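Local coordinates for protein aminopeptidase C (Lactobacillus rhamnosus, PDB 4K7C) that probably removes amino acids from the N-terminal ends of peptides, as a papain-like cysteine aminopeptidase of the bleomycin hydrolase type, at residues P222-Y230 / R241-Y252. Sequence-based numbering, arbitrary orientation. Where two conformers were deposited one is given.
Sequences PPTKFDFEY and RELTPQTFFKKY
F226 holds its CG between its backbone N and carbonyl carbon (chi1 55°), which lays the ring over L243 and against the start of helix 245-252; F228, with CG anti to its N (chi1 -179°), places its ring with F248 over one face and Y230 over the other, its edge turned to Y252. L243 CB sits over one face of the F226 ring, a CH-pi contact 4.2 Å from the centroid, while F248 CB meets the ring edge. F228 takes part in two T-shaped stacks: the edge of F248 points at its face, and its own CD2-CE2 edge points at the face of Y252, the planes 88° apart. A water bridges the hydroxyls of Y230 and Y252, donating to Y252 OH, which also hydrogen-bonds D240 OD2.

The backbones join as an antiparallel hydrogen-bonded pair, F226 N to L243 O at 2.8 Å and L243 N to F226 O at 2.9 Å. Beside it, D227 OD1 accepts from E242 N at 2.8 Å, nearly along its C-O axis and almost straight, while D227 OD2 forms a weak salt bridge to R241 NE at 3.4 Å. An alanine in place of D227 would probably leave E242 N without its acceptor and R241 NE without this carboxylate, the arginine side chain less fixed on this side. In the conformer given, K225 runs alongside E242, with a salt bridge from K225 NZ to E242 OE1 at 2.8 Å.

T244 is the N-cap and forms a capping box with T247: T247 N donates to T244 OG1 at 3.0 Å, and T244 N to T247 OG1. The contact thus folds the base of the hairpin of strands 226-231 and 237-243 onto the helix that follows it. Y98 of helix 96-117 touches P223 and P245, F87 of helix 70-87 meets Y230 and Y252, and R241 NH2 forms a salt bridge with D375 of a second subunit.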
loop_
_atom_site.group_PDB
_atom_site.type_symbol
_atom_site.label_atom_id
_atom_site.label_comp_id
_atom_site.label_asym_id
_atom_site.label_seq_id
_atom_site.Cartn_x
_atom_site.Cartn_y
_atom_site.Cartn_z
ATOM N N PRO A 222 -36.923 7.659 0.169
ATOM C CA PRO A 222 -36.886 9.132 0.236
ATOM C C PRO A 222 -37.619 9.674 1.412
ATOM O O PRO A 222 -38.767 9.237 1.713
ATOM C CB PRO A 222 -37.590 9.552 -1.043
ATOM C CG PRO A 222 -37.631 8.365 -1.883
ATOM C CD PRO A 222 -37.727 7.172 -0.968
ATOM N N PRO A 223 -37.002 10.584 2.123
ATOM C CA PRO A 223 -37.649 11.146 3.279
ATOM C C PRO A 223 -38.882 12.038 2.920
ATOM O O PRO A 223 -38.938 12.614 1.875
ATOM C CB PRO A 223 -36.569 12.024 3.892
ATOM C CG PRO A 223 -35.555 12.206 2.823
ATOM C CD PRO A 223 -35.608 11.021 1.970
ATOM N N THR A 224 -39.852 12.097 3.818
ATOM C CA THR A 224 -40.991 12.965 3.675
ATOM C C THR A 224 -41.102 14.056 4.795
ATOM O O THR A 224 -41.708 15.109 4.609
ATOM C CB THR A 224 -42.299 12.125 3.703
ATOM O OG1 THR A 224 -42.308 11.277 4.865
ATOM C CG2 THR A 224 -42.424 11.260 2.416
ATOM N N LYS A 225 -40.528 13.808 5.932
ATOM C CA LYS A 225 -40.603 14.708 7.075
ATOM C C LYS A 225 -39.360 14.527 7.940
ATOM O O LYS A 225 -39.001 13.375 8.283
ATOM C CB LYS A 225 -41.833 14.332 7.878
ATOM C CG LYS A 225 -41.998 15.143 9.138
ATOM C CD LYS A 225 -43.378 14.955 9.727
ATOM C CE LYS A 225 -43.286 14.263 11.068
ATOM N NZ LYS A 225 -44.644 14.277 11.660
ATOM N N PHE A 226 -38.679 15.611 8.314
ATOM C CA PHE A 226 -37.490 15.429 9.182
ATOM C C PHE A 226 -37.230 16.679 10.008
ATOM O O PHE A 226 -37.675 17.803 9.657
ATOM C CB PHE A 226 -36.267 15.156 8.297
ATOM C CG PHE A 226 -36.030 16.239 7.242
ATOM C CD1 PHE A 226 -36.723 16.228 6.050
ATOM C CD2 PHE A 226 -35.180 17.223 7.470
ATOM C CE1 PHE A 226 -36.538 17.233 5.092
ATOM C CE2 PHE A 226 -34.933 18.220 6.540
ATOM C CZ PHE A 226 -35.627 18.237 5.324
ATOM N N ASP A 227 -36.449 16.507 11.060
ATOM C CA ASP A 227 -35.878 17.618 11.825
ATOM C C ASP A 227 -34.479 17.945 11.333
ATOM O O ASP A 227 -33.743 17.033 10.918
ATOM C CB ASP A 227 -35.805 17.263 13.286
ATOM C CG ASP A 227 -37.129 17.152 13.948
ATOM O OD1 ASP A 227 -38.218 17.422 13.374
ATOM O OD2 ASP A 227 -37.058 16.818 15.155
ATOM N N PHE A 228 -34.128 19.223 11.339
ATOM C CA PHE A 228 -32.819 19.700 10.899
ATOM C C PHE A 228 -32.151 20.367 12.109
ATOM O O PHE A 228 -32.705 21.333 12.631
ATOM C CB PHE A 228 -33.044 20.686 9.806
ATOM C CG PHE A 228 -31.784 21.278 9.189
ATOM C CD1 PHE A 228 -30.659 20.499 8.949
ATOM C CD2 PHE A 228 -31.786 22.572 8.776
ATOM C CE1 PHE A 228 -29.526 21.046 8.374
ATOM C CE2 PHE A 228 -30.687 23.123 8.129
ATOM C CZ PHE A 228 -29.555 22.349 7.935
ATOM N N GLU A 229 -31.017 19.826 12.592
ATOM C CA GLU A 229 -30.275 20.387 13.691
ATOM C C GLU A 229 -28.829 20.686 13.186
ATOM O O GLU A 229 -28.277 19.866 12.469
ATOM C CB GLU A 229 -30.134 19.337 14.806
ATOM C CG GLU A 229 -31.394 18.966 15.559
ATOM C CD GLU A 229 -31.137 18.007 16.719
ATOM O OE1 GLU A 229 -30.707 18.460 17.793
ATOM O OE2 GLU A 229 -31.536 16.805 16.602
ATOM N N TYR A 230 -28.296 21.845 13.494
ATOM C CA TYR A 230 -26.975 22.244 13.092
ATOM C C TYR A 230 -26.424 23.358 14.011
ATOM O O TYR A 230 -27.152 23.938 14.787
ATOM C CB TYR A 230 -26.932 22.714 11.645
ATOM C CG TYR A 230 -27.675 23.994 11.402
ATOM C CD1 TYR A 230 -29.060 24.005 11.124
ATOM C CD2 TYR A 230 -27.009 25.207 11.451
ATOM C CE1 TYR A 230 -29.744 25.170 10.954
ATOM C CE2 TYR A 230 -27.694 26.372 11.235
ATOM C CZ TYR A 230 -29.055 26.335 11.016
ATOM O OH TYR A 230 -29.667 27.502 10.811
ATOM N N ARG A 241 -37.890 21.876 13.245
ATOM C CA ARG A 241 -38.641 20.651 13.303
ATOM C C ARG A 241 -39.726 20.424 12.263
ATOM O O ARG A 241 -40.287 21.371 11.738
ATOM C CB ARG A 241 -39.172 20.497 14.718
ATOM C CG ARG A 241 -37.990 20.438 15.723
ATOM C CD ARG A 241 -38.492 20.270 17.081
ATOM N NE ARG A 241 -38.690 18.861 17.347
ATOM C CZ ARG A 241 -39.114 18.446 18.538
ATOM N NH1 ARG A 241 -39.314 17.165 18.744
ATOM N NH2 ARG A 241 -39.324 19.341 19.500
ATOM N N GLU A 242 -39.950 19.161 11.926
ATOM C CA GLU A 242 -41.007 18.753 11.022
ATOM C C GLU A 242 -41.006 19.456 9.626
ATOM O O GLU A 242 -42.020 19.843 9.068
ATOM C CB GLU A 242 -42.311 19.029 11.732
ATOM C CG GLU A 242 -42.330 18.365 13.089
ATOM C CD GLU A 242 -43.658 17.776 13.300
ATOM O OE1 GLU A 242 -43.739 16.535 13.131
ATOM O OE2 GLU A 242 -44.595 18.591 13.512
ATOM N N LEU A 243 -39.820 19.622 9.093
ATOM C CA LEU A 243 -39.644 20.083 7.722
ATOM C C LEU A 243 -40.043 18.954 6.760
ATOM O O LEU A 243 -39.998 17.749 7.098
ATOM C CB LEU A 243 -38.208 20.504 7.526
ATOM C CG LEU A 243 -37.671 21.762 8.201
ATOM C CD1 LEU A 243 -36.163 21.778 8.193
ATOM C CD2 LEU A 243 -38.206 22.980 7.497
ATOM N N THR A 244 -40.445 19.363 5.524
ATOM C CA THR A 244 -40.532 18.449 4.417
ATOM C C THR A 244 -39.391 18.839 3.421
ATOM O O THR A 244 -38.788 19.940 3.549
ATOM C CB THR A 244 -41.881 18.429 3.736
ATOM O OG1 THR A 244 -41.957 19.561 2.857
ATOM C CG2 THR A 244 -42.994 18.413 4.720
ATOM N N PRO A 245 -39.129 17.986 2.401
ATOM C CA PRO A 245 -38.154 18.377 1.351
ATOM C C PRO A 245 -38.566 19.681 0.681
ATOM O O PRO A 245 -37.741 20.540 0.348
ATOM C CB PRO A 245 -38.161 17.153 0.414
ATOM C CG PRO A 245 -38.372 15.999 1.382
ATOM C CD PRO A 245 -39.470 16.557 2.295
ATOM N N GLN A 246 -39.867 19.872 0.519
ATOM C CA GLN A 246 -40.352 21.113 -0.083
ATOM C C GLN A 246 -40.311 22.329 0.810
ATOM O O GLN A 246 -39.863 23.353 0.353
ATOM C CB GLN A 246 -41.695 20.887 -0.775
ATOM C CG GLN A 246 -41.552 19.755 -1.798
ATOM C CD GLN A 246 -42.724 19.627 -2.713
ATOM O OE1 GLN A 246 -43.600 18.758 -2.541
ATOM N NE2 GLN A 246 -42.793 20.532 -3.674
ATOM N N THR A 247 -40.684 22.221 2.097
ATOM C CA THR A 247 -40.484 23.360 2.974
ATOM C C THR A 247 -38.995 23.711 3.253
ATOM O O THR A 247 -38.626 24.843 3.388
ATOM C CB THR A 247 -41.301 23.262 4.293
ATOM O OG1 THR A 247 -40.905 22.114 5.014
ATOM C CG2 THR A 247 -42.751 23.181 3.955
ATOM N N PHE A 248 -38.158 22.689 3.332
ATOM C CA PHE A 248 -36.702 22.893 3.439
ATOM C C PHE A 248 -36.216 23.685 2.224
ATOM O O PHE A 248 -35.541 24.703 2.364
ATOM C CB PHE A 248 -35.997 21.533 3.551
ATOM C CG PHE A 248 -34.527 21.674 3.651
ATOM C CD1 PHE A 248 -33.933 21.975 4.869
ATOM C CD2 PHE A 248 -33.737 21.702 2.487
ATOM C CE1 PHE A 248 -32.557 22.212 4.942
ATOM C CE2 PHE A 248 -32.375 21.955 2.595
ATOM C CZ PHE A 248 -31.793 22.210 3.820
ATOM N N PHE A 249 -36.567 23.255 1.025
ATOM C CA PHE A 249 -36.177 24.023 -0.135
ATOM C C PHE A 249 -36.635 25.479 -0.048
ATOM O O PHE A 249 -35.844 26.417 -0.276
ATOM C CB PHE A 249 -36.628 23.410 -1.443
ATOM C CG PHE A 249 -36.178 24.215 -2.661
ATOM C CD1 PHE A 249 -34.899 24.083 -3.166
ATOM C CD2 PHE A 249 -37.043 25.163 -3.249
ATOM C CE1 PHE A 249 -34.478 24.892 -4.204
ATOM C CE2 PHE A 249 -36.645 25.915 -4.349
ATOM C CZ PHE A 249 -35.371 25.812 -4.799
ATOM N N LYS A 250 -37.926 25.674 0.216
ATOM C CA LYS A 250 -38.497 27.027 0.262
ATOM C C LYS A 250 -37.796 27.906 1.303
ATOM O O LYS A 250 -37.523 29.045 1.045
ATOM C CB LYS A 250 -40.033 26.950 0.466
ATOM C CG LYS A 250 -40.781 26.294 -0.711
ATOM C CD LYS A 250 -42.318 26.234 -0.507
ATOM C CE LYS A 250 -43.058 26.436 -1.829
ATOM N NZ LYS A 250 -43.261 25.099 -2.398
ATOM N N LYS A 251 -37.449 27.363 2.470
ATOM C CA LYS A 251 -36.857 28.152 3.556
ATOM C C LYS A 251 -35.361 28.397 3.444
ATOM O O LYS A 251 -34.917 29.542 3.626
ATOM C CB LYS A 251 -37.195 27.532 4.905
ATOM C CG LYS A 251 -36.580 28.219 6.109
ATOM C CD LYS A 251 -37.169 27.737 7.415
ATOM C CE LYS A 251 -36.407 28.287 8.625
ATOM N NZ LYS A 251 -36.985 27.694 9.865
ATOM N N TYR A 252 -34.621 27.365 3.056
ATOM C CA TYR A 252 -33.159 27.430 3.068
ATOM C C TYR A 252 -32.557 27.850 1.739
ATOM O O TYR A 252 -31.494 28.468 1.733
ATOM C CB TYR A 252 -32.552 26.103 3.671
ATOM C CG TYR A 252 -32.798 25.963 5.088
ATOM C CD1 TYR A 252 -31.895 26.519 6.036
ATOM C CD2 TYR A 252 -33.949 25.306 5.570
ATOM C CE1 TYR A 252 -32.165 26.407 7.405
ATOM C CE2 TYR A 252 -34.222 25.189 6.951
ATOM C CZ TYR A 252 -33.329 25.764 7.854
ATOM O OH TYR A 252 -33.562 25.695 9.239
HETATM O O HOH W 1 -32.542 27.647 11.065
#